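Local coordinates for protein AgaA (Rhizobium radiobacter, PDB 6HLX) that binds the opine agropinic acid as the periplasmic binding protein of an ABC transporter that imports it into the bacterial cell, at residues Ile32-Gly35 / Leu36-Gly40; Thr473-Ser476 / Gly477-Ile480. All coordinates share one frame; numbering follows the deposited sequence.

Contact 1 (32-40) comes early in the chain, where helix 23-32 gives way to strand 37-39 at the edge of a five-stranded antiparallel sheet; contact 2 (473-480) lies near the C-terminus, in a 3-10 segment between strands 462-463 and 484-485. Despite this separation in sequence, their centres are 11 Å apart and they touch. CD1 of Leu478 packs 3.4 Å from Tyr39 O, and its CD2 lies 3.5 Å from Arg34 NH1, while Gln475 OE1 is 3.5 Å from Tyr39 CD2. Helix 23-32 joins both: it runs into contact 1 and its side packs on contact 2, linking the early strand to the segment that carries Phe474 of the agropinic acid pocket.

Contact 1: residues Ile32-Gly35 / Leu36-Gly40; sequences IHRG and LVNYG
Gly35 and Asn38 form a local, buried turn contact where the chain leaves helix 23-32 and enters strand 37-39. A side-chain-to-backbone hydrogen bond carries it: Gly35 N donates to Asn38 OD1 over 2.9 Å, almost straight at 173° and close to the plane of the amide carbonyl. The Asn38 side chain reaches back across the bend with its CG beside its own backbone N, opposite the carbonyl carbon (chi1 -74°), and the bond fixes which end of the amide faces the turn. The same oxygen is met by the aliphatic part of Arg34, whose CD sits 3.5 Å from Asn38 OD1. The two side chains cross at about a right angle, with the guanidinium and amide planes 63° apart. Bent at chi2, the Arg34 chain doubles back, and its NH1 donates to His33 O at 2.8 Å, that oxygen lying close to the guanidinium plane. NH1 also bonds Leu30 O at the end of helix 23-32, and NH2 forms a salt bridge with Glu481. Leu36 packs on Phe64 and Leu66 of strand 61-66, while Val37 touches Ile45 and Tyr53 of strand 45-55 and Ile128 and Leu131 of helix 127-131.

Contact 2: residues Thr473-Ser476 / Gly477-Ile480; sequences TFQS and GLSI
The carboxamide of Gln475 meets Leu478 through its oxygen, OE1 lying 3.7 Å from Leu478 CD1; the other flat group, the Phe474 ring, takes no part in the contact and touches agropinic acid. Extended beyond CG, Gln475 runs side by side with Leu478, pointing the same way. Leu478 N donates to Gln475 O at 2.9 Å, the i to i+3 spacing of a 3-10 turn. The next turn is gripped twice, since Ser476 O accepts Ser479 N at 2.9 Å and Ser479 OG at 2.8 Å. The hydroxyl arrives nearly along the C=O axis (161°), whereas the amide comes from above the carbonyl plane. With chi1 at 77°, Ser479 OG sits between its own N and carbonyl carbon, folded back toward that oxygen. One turn earlier Thr473 O likewise accepts both N (3.1 Å) and OG (2.7 Å) of Ser476, though this hydroxyl has a different chi1 and a more bent approach. Between Phe474 O and Gly477 N, also three residues apart, a water replaces the direct bond. Met468 N and Thr466 N bond Ser476 OG and Ser479 OG. Gln475 and Leu478 both pack on Leu30 of helix 23-32, and Ile480 rests on Ala31 there and on Val191 and Tyr193 of strand 190-195.

Contact 1: residues Ile32-Gly35 / Leu36-Gly40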
ATOM      1  N   ILE A  32       9.036  14.094   0.695  1.00 17.84           N
ATOM      2  CA  ILE A  32       9.436  15.024  -0.376  1.00 18.20           C
ATOM      3  C   ILE A  32       8.279  15.513  -1.237  1.00 20.96           C
ATOM      4  O   ILE A  32       8.447  16.512  -1.934  1.00 20.70           O
ATOM      5  CB  ILE A  32      10.464  14.250  -1.262  1.00 24.09           C
ATOM      6  CG1 ILE A  32      11.774  13.977  -0.475  1.00 25.59           C
ATOM      7  CG2 ILE A  32      10.755  14.924  -2.634  1.00 29.50           C
ATOM      8  CD1 ILE A  32      12.593  12.758  -1.186  1.00 37.21           C
ATOM      9  N   HIS A  33       7.171  14.770  -1.274  1.00 17.58           N
ATOM     10  CA  HIS A  33       6.099  15.085  -2.217  1.00 17.61           C
ATOM     11  C   HIS A  33       4.754  15.345  -1.582  1.00 21.31           C
ATOM     12  O   HIS A  33       4.484  14.857  -0.492  1.00 19.45           O
ATOM     13  CB  HIS A  33       5.947  13.907  -3.212  1.00 18.42           C
ATOM     14  CG  HIS A  33       7.111  13.738  -4.145  1.00 20.94           C
ATOM     15  ND1 HIS A  33       7.399  14.677  -5.112  1.00 22.38           N
ATOM     16  CD2 HIS A  33       7.987  12.709  -4.254  1.00 21.52           C
ATOM     17  CE1 HIS A  33       8.458  14.218  -5.756  1.00 22.35           C
ATOM     18  NE2 HIS A  33       8.841  13.024  -5.274  1.00 21.60           N
ATOM     19  N   ARG A  34       3.861  16.006  -2.350  1.00 18.77           N
ATOM     20  CA  ARG A  34       2.484  16.269  -1.965  1.00 18.85           C
ATOM     21  C   ARG A  34       1.599  16.134  -3.197  1.00 20.93           C
ATOM     22  O   ARG A  34       2.043  16.430  -4.310  1.00 20.07           O
ATOM     23  CB  ARG A  34       2.351  17.699  -1.379  1.00 19.60           C
ATOM     24  CG  ARG A  34       2.849  17.844   0.074  1.00 22.04           C
ATOM     25  CD  ARG A  34       1.984  17.029   1.029  1.00 24.70           C
ATOM     26  NE  ARG A  34       2.431  17.049   2.428  1.00 25.67           N
ATOM     27  CZ  ARG A  34       3.306  16.201   2.964  1.00 27.30           C
ATOM     28  NH1 ARG A  34       3.913  15.287   2.205  1.00 18.48           N
ATOM     29  NH2 ARG A  34       3.599  16.272   4.253  1.00 27.01           N
ATOM     30  N   GLY A  35       0.347  15.728  -2.976  1.00 18.39           N
ATOM     31  CA  GLY A  35      -0.665  15.682  -4.032  1.00 18.13           C
ATOM     32  C   GLY A  35      -1.635  16.834  -3.886  1.00 21.08           C
ATOM     33  O   GLY A  35      -1.416  17.741  -3.068  1.00 18.94           O
ATOM     34  N   LEU A  36      -2.742  16.800  -4.652  1.00 18.12           N
ATOM     35  CA  LEU A  36      -3.796  17.810  -4.525  1.00 18.04           C
ATOM     36  C   LEU A  36      -4.352  17.724  -3.101  1.00 21.37           C
ATOM     37  O   LEU A  36      -4.593  18.737  -2.449  1.00 20.92           O
ATOM     38  CB  LEU A  36      -4.911  17.528  -5.538  1.00 18.68           C
ATOM     39  CG  LEU A  36      -4.525  17.798  -6.989  1.00 22.02           C
ATOM     40  CD1 LEU A  36      -5.524  17.144  -7.962  1.00 21.91           C
ATOM     41  CD2 LEU A  36      -4.331  19.300  -7.233  1.00 23.39           C
ATOM     42  N   VAL A  37      -4.481  16.482  -2.620  1.00 18.31           N
ATOM     43  CA  VAL A  37      -4.936  16.132  -1.273  1.00 17.75           C
ATOM     44  C   VAL A  37      -4.052  14.995  -0.755  1.00 20.43           C
ATOM     45  O   VAL A  37      -3.444  14.274  -1.552  1.00 20.35           O
ATOM     46  CB  VAL A  37      -6.422  15.693  -1.263  1.00 19.88           C
ATOM     47  CG1 VAL A  37      -7.365  16.860  -1.551  1.00 20.79           C
ATOM     48  CG2 VAL A  37      -6.675  14.527  -2.231  1.00 19.01           C
ATOM     49  N   ASN A  38      -3.986  14.841   0.559  1.00 18.80           N
ATOM     50  CA  ASN A  38      -3.300  13.695   1.177  1.00 18.47           C
ATOM     51  C   ASN A  38      -4.033  13.417   2.461  1.00 22.23           C
ATOM     52  O   ASN A  38      -4.683  14.323   2.990  1.00 21.87           O
ATOM     53  CB  ASN A  38      -1.839  13.991   1.456  1.00 18.26           C
ATOM     54  CG  ASN A  38      -0.999  13.995   0.199  1.00 22.63           C
ATOM     55  OD1 ASN A  38      -0.588  15.054  -0.287  1.00 22.89           O
ATOM     56  ND2 ASN A  38      -0.741  12.810  -0.373  1.00 19.80           N
ATOM     57  N   TYR A  39      -3.929  12.180   2.990  1.00 19.13           N
ATOM     58  CA  TYR A  39      -4.578  11.907   4.268  1.00 19.08           C
ATOM     59  C   TYR A  39      -3.831  12.596   5.410  1.00 23.37           C
ATOM     60  O   TYR A  39      -2.596  12.596   5.431  1.00 23.37           O
ATOM     61  CB  TYR A  39      -4.577  10.394   4.513  1.00 19.77           C
ATOM     62  CG  TYR A  39      -5.588   9.655   3.661  1.00 20.31           C
ATOM     63  CD1 TYR A  39      -6.953   9.745   3.926  1.00 21.76           C
ATOM     64  CD2 TYR A  39      -5.179   8.846   2.606  1.00 20.96           C
ATOM     65  CE1 TYR A  39      -7.883   9.018   3.179  1.00 22.58           C
ATOM     66  CE2 TYR A  39      -6.102   8.128   1.841  1.00 19.96           C
ATOM     67  CZ  TYR A  39      -7.450   8.209   2.138  1.00 22.69           C
ATOM     68  OH  TYR A  39      -8.340   7.480   1.382  1.00 21.91           O
ATOM     69  N   GLY A  40      -4.590  13.125   6.361  1.00 21.65           N
ATOM     70  CA  GLY A  40      -4.096  13.715   7.601  1.00 22.47           C
ATOM     71  C   GLY A  40      -3.824  12.588   8.589  1.00 25.21           C
ATOM     72  O   GLY A  40      -4.232  11.438   8.357  1.00 23.61           O
TER

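Contact 2: residues Thr473-Ser476 / Gly477-Ile480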
ATOM      1  N   THR A 473      -1.604   2.805   7.612  1.00 17.26           N
ATOM      2  CA  THR A 473      -0.275   2.606   8.225  1.00 17.47           C
ATOM      3  C   THR A 473       0.897   2.756   7.240  1.00 19.49           C
ATOM      4  O   THR A 473       1.924   3.334   7.622  1.00 19.31           O
ATOM      5  CB  THR A 473      -0.188   1.292   9.019  1.00 20.25           C
ATOM      6  OG1 THR A 473       1.104   1.200   9.654  1.00 19.31           O
ATOM      7  CG2 THR A 473      -0.437   0.048   8.151  1.00 18.69           C
ATOM      8  N   PHE A 474       0.759   2.293   5.989  1.00 17.75           N
ATOM      9  CA  PHE A 474       1.872   2.409   5.027  1.00 16.77           C
ATOM     10  C   PHE A 474       2.159   3.863   4.579  1.00 21.45           C
ATOM     11  O   PHE A 474       3.168   4.104   3.905  1.00 20.45           O
ATOM     12  CB  PHE A 474       1.675   1.496   3.814  1.00 18.64           C
ATOM     13  CG  PHE A 474       1.690   0.002   4.067  1.00 19.08           C
ATOM     14  CD1 PHE A 474       2.197  -0.522   5.259  1.00 20.64           C
ATOM     15  CD2 PHE A 474       1.253  -0.889   3.089  1.00 20.89           C
ATOM     16  CE1 PHE A 474       2.251  -1.909   5.469  1.00 21.78           C
ATOM     17  CE2 PHE A 474       1.279  -2.278   3.315  1.00 21.96           C
ATOM     18  CZ  PHE A 474       1.776  -2.775   4.500  1.00 20.20           C
ATOM     19  N   GLN A 475       1.241   4.803   4.918  1.00 18.38           N
ATOM     20  CA  GLN A 475       1.407   6.230   4.596  1.00 18.11           C
ATOM     21  C   GLN A 475       1.924   7.016   5.796  1.00 21.34           C
ATOM     22  O   GLN A 475       1.969   8.251   5.740  1.00 20.97           O
ATOM     23  CB  GLN A 475       0.086   6.842   4.107  1.00 19.51           C
ATOM     24  CG  GLN A 475      -0.396   6.195   2.805  1.00 21.89           C
ATOM     25  CD  GLN A 475      -1.518   6.985   2.193  1.00 26.07           C
ATOM     26  OE1 GLN A 475      -1.732   8.137   2.544  1.00 26.87           O
ATOM     27  NE2 GLN A 475      -2.247   6.372   1.270  1.00 24.33           N
ATOM     28  N   SER A 476       2.312   6.328   6.881  1.00 19.28           N
ATOM     29  CA  SER A 476       2.774   6.984   8.120  1.00 18.05           C
ATOM     30  C   SER A 476       3.936   7.956   7.919  1.00 21.37           C
ATOM     31  O   SER A 476       4.088   8.897   8.720  1.00 20.81           O
ATOM     32  CB  SER A 476       3.131   5.959   9.193  1.00 19.27           C
ATOM     33  OG  SER A 476       2.000   5.187   9.565  1.00 20.97           O
ATOM     34  N   GLY A 477       4.720   7.751   6.843  1.00 17.96           N
ATOM     35  CA  GLY A 477       5.815   8.671   6.512  1.00 18.62           C
ATOM     36  C   GLY A 477       5.349  10.112   6.325  1.00 21.95           C
ATOM     37  O   GLY A 477       6.134  11.050   6.522  1.00 21.06           O
ATOM     38  N   LEU A 478       4.043  10.319   6.014  1.00 18.56           N
ATOM     39  CA  LEU A 478       3.494  11.687   5.943  1.00 19.18           C
ATOM     40  C   LEU A 478       3.680  12.437   7.271  1.00 22.13           C
ATOM     41  O   LEU A 478       3.896  13.658   7.275  1.00 23.84           O
ATOM     42  CB  LEU A 478       1.986  11.630   5.667  1.00 19.14           C
ATOM     43  CG  LEU A 478       1.584  11.448   4.211  1.00 22.93           C
ATOM     44  CD1 LEU A 478       0.100  11.009   4.098  1.00 22.89           C
ATOM     45  CD2 LEU A 478       1.802  12.756   3.435  1.00 25.53           C
ATOM     46  N   SER A 479       3.574  11.718   8.405  1.00 18.43           N
ATOM     47  CA  SER A 479       3.642  12.340   9.727  1.00 19.04           C
ATOM     48  C   SER A 479       5.052  12.882  10.087  1.00 20.70           C
ATOM     49  O   SER A 479       5.203  13.537  11.124  1.00 22.75           O
ATOM     50  CB  SER A 479       3.113  11.387  10.798  1.00 22.34           C
ATOM     51  OG  SER A 479       4.071  10.388  11.117  1.00 21.43           O
ATOM     52  N   ILE A 480       6.080  12.617   9.232  1.00 17.77           N
ATOM     53  CA  ILE A 480       7.437  13.139   9.512  1.00 18.65           C
ATOM     54  C   ILE A 480       7.439  14.683   9.572  1.00 21.41           C
ATOM     55  O   ILE A 480       8.311  15.267  10.206  1.00 21.87           O
ATOM     56  CB  ILE A 480       8.484  12.584   8.496  1.00 20.86           C
ATOM     57  CG1 ILE A 480       9.967  12.705   9.034  1.00 21.03           C
ATOM     58  CG2 ILE A 480       8.333  13.204   7.094  1.00 20.87           C
ATOM     59  CD1 ILE A 480      10.319  11.661  10.156  1.00 26.17           C
TER
HETATM   60  O   HOH W   1       5.107   5.806   4.802  1.00 20.83           O